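Local atomic coordinates of NAD-dependent protein deacylase 2 (Archaeoglobus fulgidus, PDB entry 4TWJ), a protein that removes acyl groups from protein lysines at the expense of NAD, deacetylating the archaeal chromatin protein Alba and thereby repressing transcription. Residues T132-W135 with S136-V139; P148-R151 with K152-S155. All blocks are in the same frame, centred on the assembly; numbering follows the deposited sequence.

Contact 1 of 2, residues T132-W135 with S136-V139; sequences TYDW and SEFV
E137 turns its carboxylate back to Y133 and D134 where strand 132-134, an edge strand of the three-stranded antiparallel sheet in the sirtuin zinc-binding domain, runs into the turn ahead of helix 139-143. At T132 the link is indirect: a water donates to E137 OE2, 2.9 Å away, and only weakly to the T132 carbonyl. Y133 has CG anti to its own carbonyl carbon (chi1 -64°), which sets the phenol beside F138. The two side chains cross at roughly a right angle, F138 CZ sitting over one ring face near its rim and F138 CE2 lying 3.5 Å from Y133 CB; the planes are inclined by 48°. The phenol hydroxyl has its hydrogen-bond partner in R151.

D134 is held at both ends of its backbone. Its N donates to E137 OE2 at 2.8 Å in a nearly straight bond (168°), meeting the anti side of the carboxylate, while its O takes the E137 N-H at 3.0 Å and closes the turn. D134 OD1 lies 4.2 Å from E137 OE2, a like-charge approach that the salt bridge from D134 OD2 to K123 would probably ease.

W135 O then accepts F138 N at 2.9 Å and, weakly, V139 N. The indole packs on a modified side chain of the bound peptide and meets F142 edge-to-face, with F138 CB close to its six-membered ring. V139 sits over one indole face, toward its rim: its CB makes a CH-pi contact with the five-membered ring, and V139 CG2 reaches within 3.7 Å of W135 NE1.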
loop_
_atom_site.group_PDB
_atom_site.type_symbol
_atom_site.label_atom_id
_atom_site.label_comp_id
_atom_site.label_asym_id
_atom_site.label_seq_id
_atom_site.Cartn_x
_atom_site.Cartn_y
_atom_site.Cartn_z
ATOM N N THR A 132 -10.723 21.174 -9.007
ATOM C CA THR A 132 -10.230 19.796 -9.051
ATOM C C THR A 132 -9.269 19.579 -10.214
ATOM O O THR A 132 -9.377 20.230 -11.256
ATOM C CB THR A 132 -11.383 18.778 -9.140
ATOM O OG1 THR A 132 -12.082 18.943 -10.380
ATOM C CG2 THR A 132 -12.347 18.971 -7.987
ATOM N N TYR A 133 -8.322 18.662 -10.017
ATOM C CA TYR A 133 -7.267 18.389 -10.989
ATOM C C TYR A 133 -6.972 16.905 -11.102
ATOM O O TYR A 133 -7.181 16.145 -10.153
ATOM C CB TYR A 133 -5.965 19.082 -10.577
ATOM C CG TYR A 133 -6.060 20.582 -10.557
ATOM C CD1 TYR A 133 -6.454 21.259 -9.407
ATOM C CD2 TYR A 133 -5.762 21.327 -11.693
ATOM C CE1 TYR A 133 -6.554 22.639 -9.392
ATOM C CE2 TYR A 133 -5.858 22.703 -11.686
ATOM C CZ TYR A 133 -6.256 23.355 -10.541
ATOM O OH TYR A 133 -6.352 24.727 -10.553
ATOM N N ASP A 134 -6.468 16.514 -12.270
ATOM C CA ASP A 134 -5.823 15.225 -12.465
ATOM C C ASP A 134 -4.320 15.417 -12.353
ATOM O O ASP A 134 -3.790 16.459 -12.746
ATOM C CB ASP A 134 -6.139 14.666 -13.851
ATOM C CG ASP A 134 -7.607 14.392 -14.049
ATOM O OD1 ASP A 134 -8.143 14.772 -15.107
ATOM O OD2 ASP A 134 -8.235 13.798 -13.151
ATOM N N TRP A 135 -3.635 14.399 -11.841
ATOM C CA TRP A 135 -2.181 14.435 -11.690
ATOM C C TRP A 135 -1.453 14.694 -13.015
ATOM O O TRP A 135 -0.407 15.340 -13.034
ATOM C CB TRP A 135 -1.688 13.131 -11.063
ATOM C CG TRP A 135 -0.210 13.068 -10.844
ATOM C CD1 TRP A 135 0.644 12.125 -11.327
ATOM C CD2 TRP A 135 0.590 13.984 -10.086
ATOM N NE1 TRP A 135 1.927 12.389 -10.917
ATOM C CE2 TRP A 135 1.923 13.526 -10.153
ATOM C CE3 TRP A 135 0.311 15.144 -9.355
ATOM C CZ2 TRP A 135 2.978 14.191 -9.519
ATOM C CZ3 TRP A 135 1.360 15.805 -8.727
ATOM C CH2 TRP A 135 2.676 15.325 -8.814
ATOM N N SER A 136 -2.023 14.204 -14.114
ATOM C CA SER A 136 -1.478 14.441 -15.455
ATOM C C SER A 136 -1.287 15.925 -15.782
ATOM O O SER A 136 -0.466 16.266 -16.636
ATOM C CB SER A 136 -2.379 13.803 -16.515
ATOM O OG SER A 136 -3.665 14.396 -16.518
ATOM N N GLU A 137 -2.045 16.793 -15.114
ATOM C CA GLU A 137 -1.957 18.237 -15.334
ATOM C C GLU A 137 -0.724 18.861 -14.676
ATOM O O GLU A 137 -0.262 19.922 -15.100
ATOM C CB GLU A 137 -3.228 18.928 -14.833
ATOM C CG GLU A 137 -4.503 18.360 -15.431
ATOM C CD GLU A 137 -5.735 19.106 -14.978
ATOM O OE1 GLU A 137 -5.892 20.267 -15.390
ATOM O OE2 GLU A 137 -6.547 18.543 -14.222
ATOM N N PHE A 138 -0.191 18.207 -13.645
ATOM C CA PHE A 138 0.922 18.756 -12.866
ATOM C C PHE A 138 2.249 18.042 -13.074
ATOM O O PHE A 138 3.301 18.598 -12.759
ATOM C CB PHE A 138 0.599 18.680 -11.373
ATOM C CG PHE A 138 -0.484 19.615 -10.937
ATOM C CD1 PHE A 138 -0.322 20.985 -11.061
ATOM C CD2 PHE A 138 -1.651 19.130 -10.362
ATOM C CE1 PHE A 138 -1.310 21.852 -10.644
ATOM C CE2 PHE A 138 -2.640 19.995 -9.941
ATOM C CZ PHE A 138 -2.473 21.356 -10.088
ATOM N N VAL A 139 2.204 16.813 -13.577
ATOM C CA VAL A 139 3.367 15.930 -13.514
ATOM C C VAL A 139 4.599 16.473 -14.257
ATOM O O VAL A 139 5.720 16.331 -13.763
ATOM C CB VAL A 139 3.016 14.490 -13.971
ATOM C CG1 VAL A 139 2.659 14.448 -15.453
ATOM C CG2 VAL A 139 4.155 13.529 -13.641
HETATM O O HOH W 1 -9.367 19.072 -14.458
#

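Contact 2 of 2, residues P148-R151 with K152-S155; sequences PRCR and KCGS. With ZN (zinc ion), chain C.
C150 and C153 make up the second CxxC zinc knuckle of the four-cysteine site, which C126 and C129 complete. Both C150 SG and C153 SG bind the zinc ion at 2.3 Å. The C150 sulfur stands anti to its backbone N (chi1 -179°), facing into the turn, where it accepts a weak, long but nearly straight bond from C153 N. A second weak bond runs from S155 N to C153 SG.

Main-chain bonds close the loop: G154 N donates to C150 O at 2.8 Å, and C150 N to S155 O at 3.0 Å. At the positive phi of G154 a side chain would press on the carbonyl oxygen of C153. R149, bent at chi2 and chi3, then brings its guanidinium edge-on to G154 O, gripping that one atom with NE at 2.9 Å and NH2 at 2.8 Å; Y156 meets the same arginine in a cation-pi contact. A leucine in place of R149 offers no N-H, so the loop at the G154 carbonyl would probably be freer to move.

K152 pairs with E131, and S155 OG bonds to D128. Around the metal, the two N-H groups directed at sulfur would probably draw off some of the thiolates' negative charge.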
loop_
_atom_site.group_PDB
_atom_site.type_symbol
_atom_site.label_atom_id
_atom_site.label_comp_id
_atom_site.label_asym_id
_atom_site.label_seq_id
_atom_site.Cartn_x
_atom_site.Cartn_y
_atom_site.Cartn_z
ATOM N N PRO A 148 2.939 22.131 -7.693
ATOM C CA PRO A 148 1.558 22.366 -8.093
ATOM C C PRO A 148 1.009 23.667 -7.507
ATOM O O PRO A 148 1.175 23.935 -6.316
ATOM C CB PRO A 148 0.824 21.144 -7.536
ATOM C CG PRO A 148 1.856 20.075 -7.570
ATOM C CD PRO A 148 3.130 20.764 -7.185
ATOM N N ARG A 149 0.404 24.475 -8.372
ATOM C CA ARG A 149 -0.277 25.703 -7.987
ATOM C C ARG A 149 -1.642 25.649 -8.650
ATOM O O ARG A 149 -1.775 25.107 -9.746
ATOM C CB ARG A 149 0.480 26.931 -8.496
ATOM C CG ARG A 149 1.844 27.163 -7.866
ATOM C CD ARG A 149 1.763 27.821 -6.502
ATOM N NE ARG A 149 1.147 29.152 -6.545
ATOM C CZ ARG A 149 1.772 30.290 -6.853
ATOM N NH1 ARG A 149 3.072 30.318 -7.157
ATOM N NH2 ARG A 149 1.086 31.431 -6.847
ATOM N N CYS A 150 -2.651 26.210 -8.001
ATOM C CA CYS A 150 -3.978 26.259 -8.602
ATOM C C CYS A 150 -3.992 27.262 -9.748
ATOM O O CYS A 150 -3.672 28.433 -9.556
ATOM C CB CYS A 150 -5.010 26.657 -7.574
ATOM S SG CYS A 150 -6.695 26.706 -8.218
ATOM N N ARG A 151 -4.361 26.805 -10.938
ATOM C CA ARG A 151 -4.391 27.686 -12.103
ATOM C C ARG A 151 -5.522 28.710 -12.014
ATOM O O ARG A 151 -5.376 29.841 -12.485
ATOM C CB ARG A 151 -4.509 26.875 -13.393
ATOM C CG ARG A 151 -4.463 27.727 -14.657
ATOM C CD ARG A 151 -4.396 26.866 -15.904
ATOM N NE ARG A 151 -3.091 26.217 -16.073
ATOM C CZ ARG A 151 -2.136 26.602 -16.923
ATOM N NH1 ARG A 151 -1.001 25.913 -16.989
ATOM N NH2 ARG A 151 -2.293 27.657 -17.716
ATOM N N LYS A 152 -6.643 28.327 -11.412
ATOM C CA LYS A 152 -7.779 29.239 -11.312
ATOM C C LYS A 152 -7.464 30.431 -10.410
ATOM O O LYS A 152 -7.580 31.579 -10.838
ATOM C CB LYS A 152 -9.032 28.516 -10.811
ATOM C CG LYS A 152 -10.242 29.433 -10.681
ATOM C CD LYS A 152 -11.534 28.658 -10.479
ATOM C CE LYS A 152 -12.064 28.099 -11.788
ATOM N NZ LYS A 152 -13.332 27.351 -11.586
ATOM N N CYS A 153 -7.059 30.158 -9.170
ATOM C CA CYS A 153 -6.930 31.213 -8.157
ATOM C C CYS A 153 -5.489 31.524 -7.724
ATOM O O CYS A 153 -5.260 32.508 -7.011
ATOM C CB CYS A 153 -7.776 30.857 -6.936
ATOM S SG CYS A 153 -7.016 29.668 -5.807
ATOM N N GLY A 154 -4.533 30.700 -8.148
ATOM C CA GLY A 154 -3.110 30.935 -7.867
ATOM C C GLY A 154 -2.608 30.344 -6.561
ATOM O O GLY A 154 -1.433 30.486 -6.233
ATOM N N SER A 155 -3.484 29.666 -5.821
ATOM C CA SER A 155 -3.146 29.168 -4.484
ATOM C C SER A 155 -1.967 28.200 -4.477
ATOM O O SER A 155 -1.739 27.460 -5.438
ATOM C CB SER A 155 -4.356 28.483 -3.843
ATOM O OG SER A 155 -4.043 27.971 -2.557
HETATM ZN ZN ZN C . -7.791 27.521 -6.333
#

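How the contacts relate
Contact 1 (132-139) and contact 2 (148-155) have centres 12 Å apart and touch directly, joining the edge strand and its turn to the zinc knuckle. Y133 bridges the two: its OH makes a hydrogen bond of 2.9 Å with R151 N and packs 3.1 Å from C150 SG, with its side chain about 5 Å from the zinc ion. F138 adds the apolar part, F138 CD1 packing 3.7 Å from P148 CB and F138 CE1 coming 3.4 Å from R149 O. Contact by contact, Y133 and F138 lead from the zinc site to W135, which packs against the modified side chain of the bound peptide.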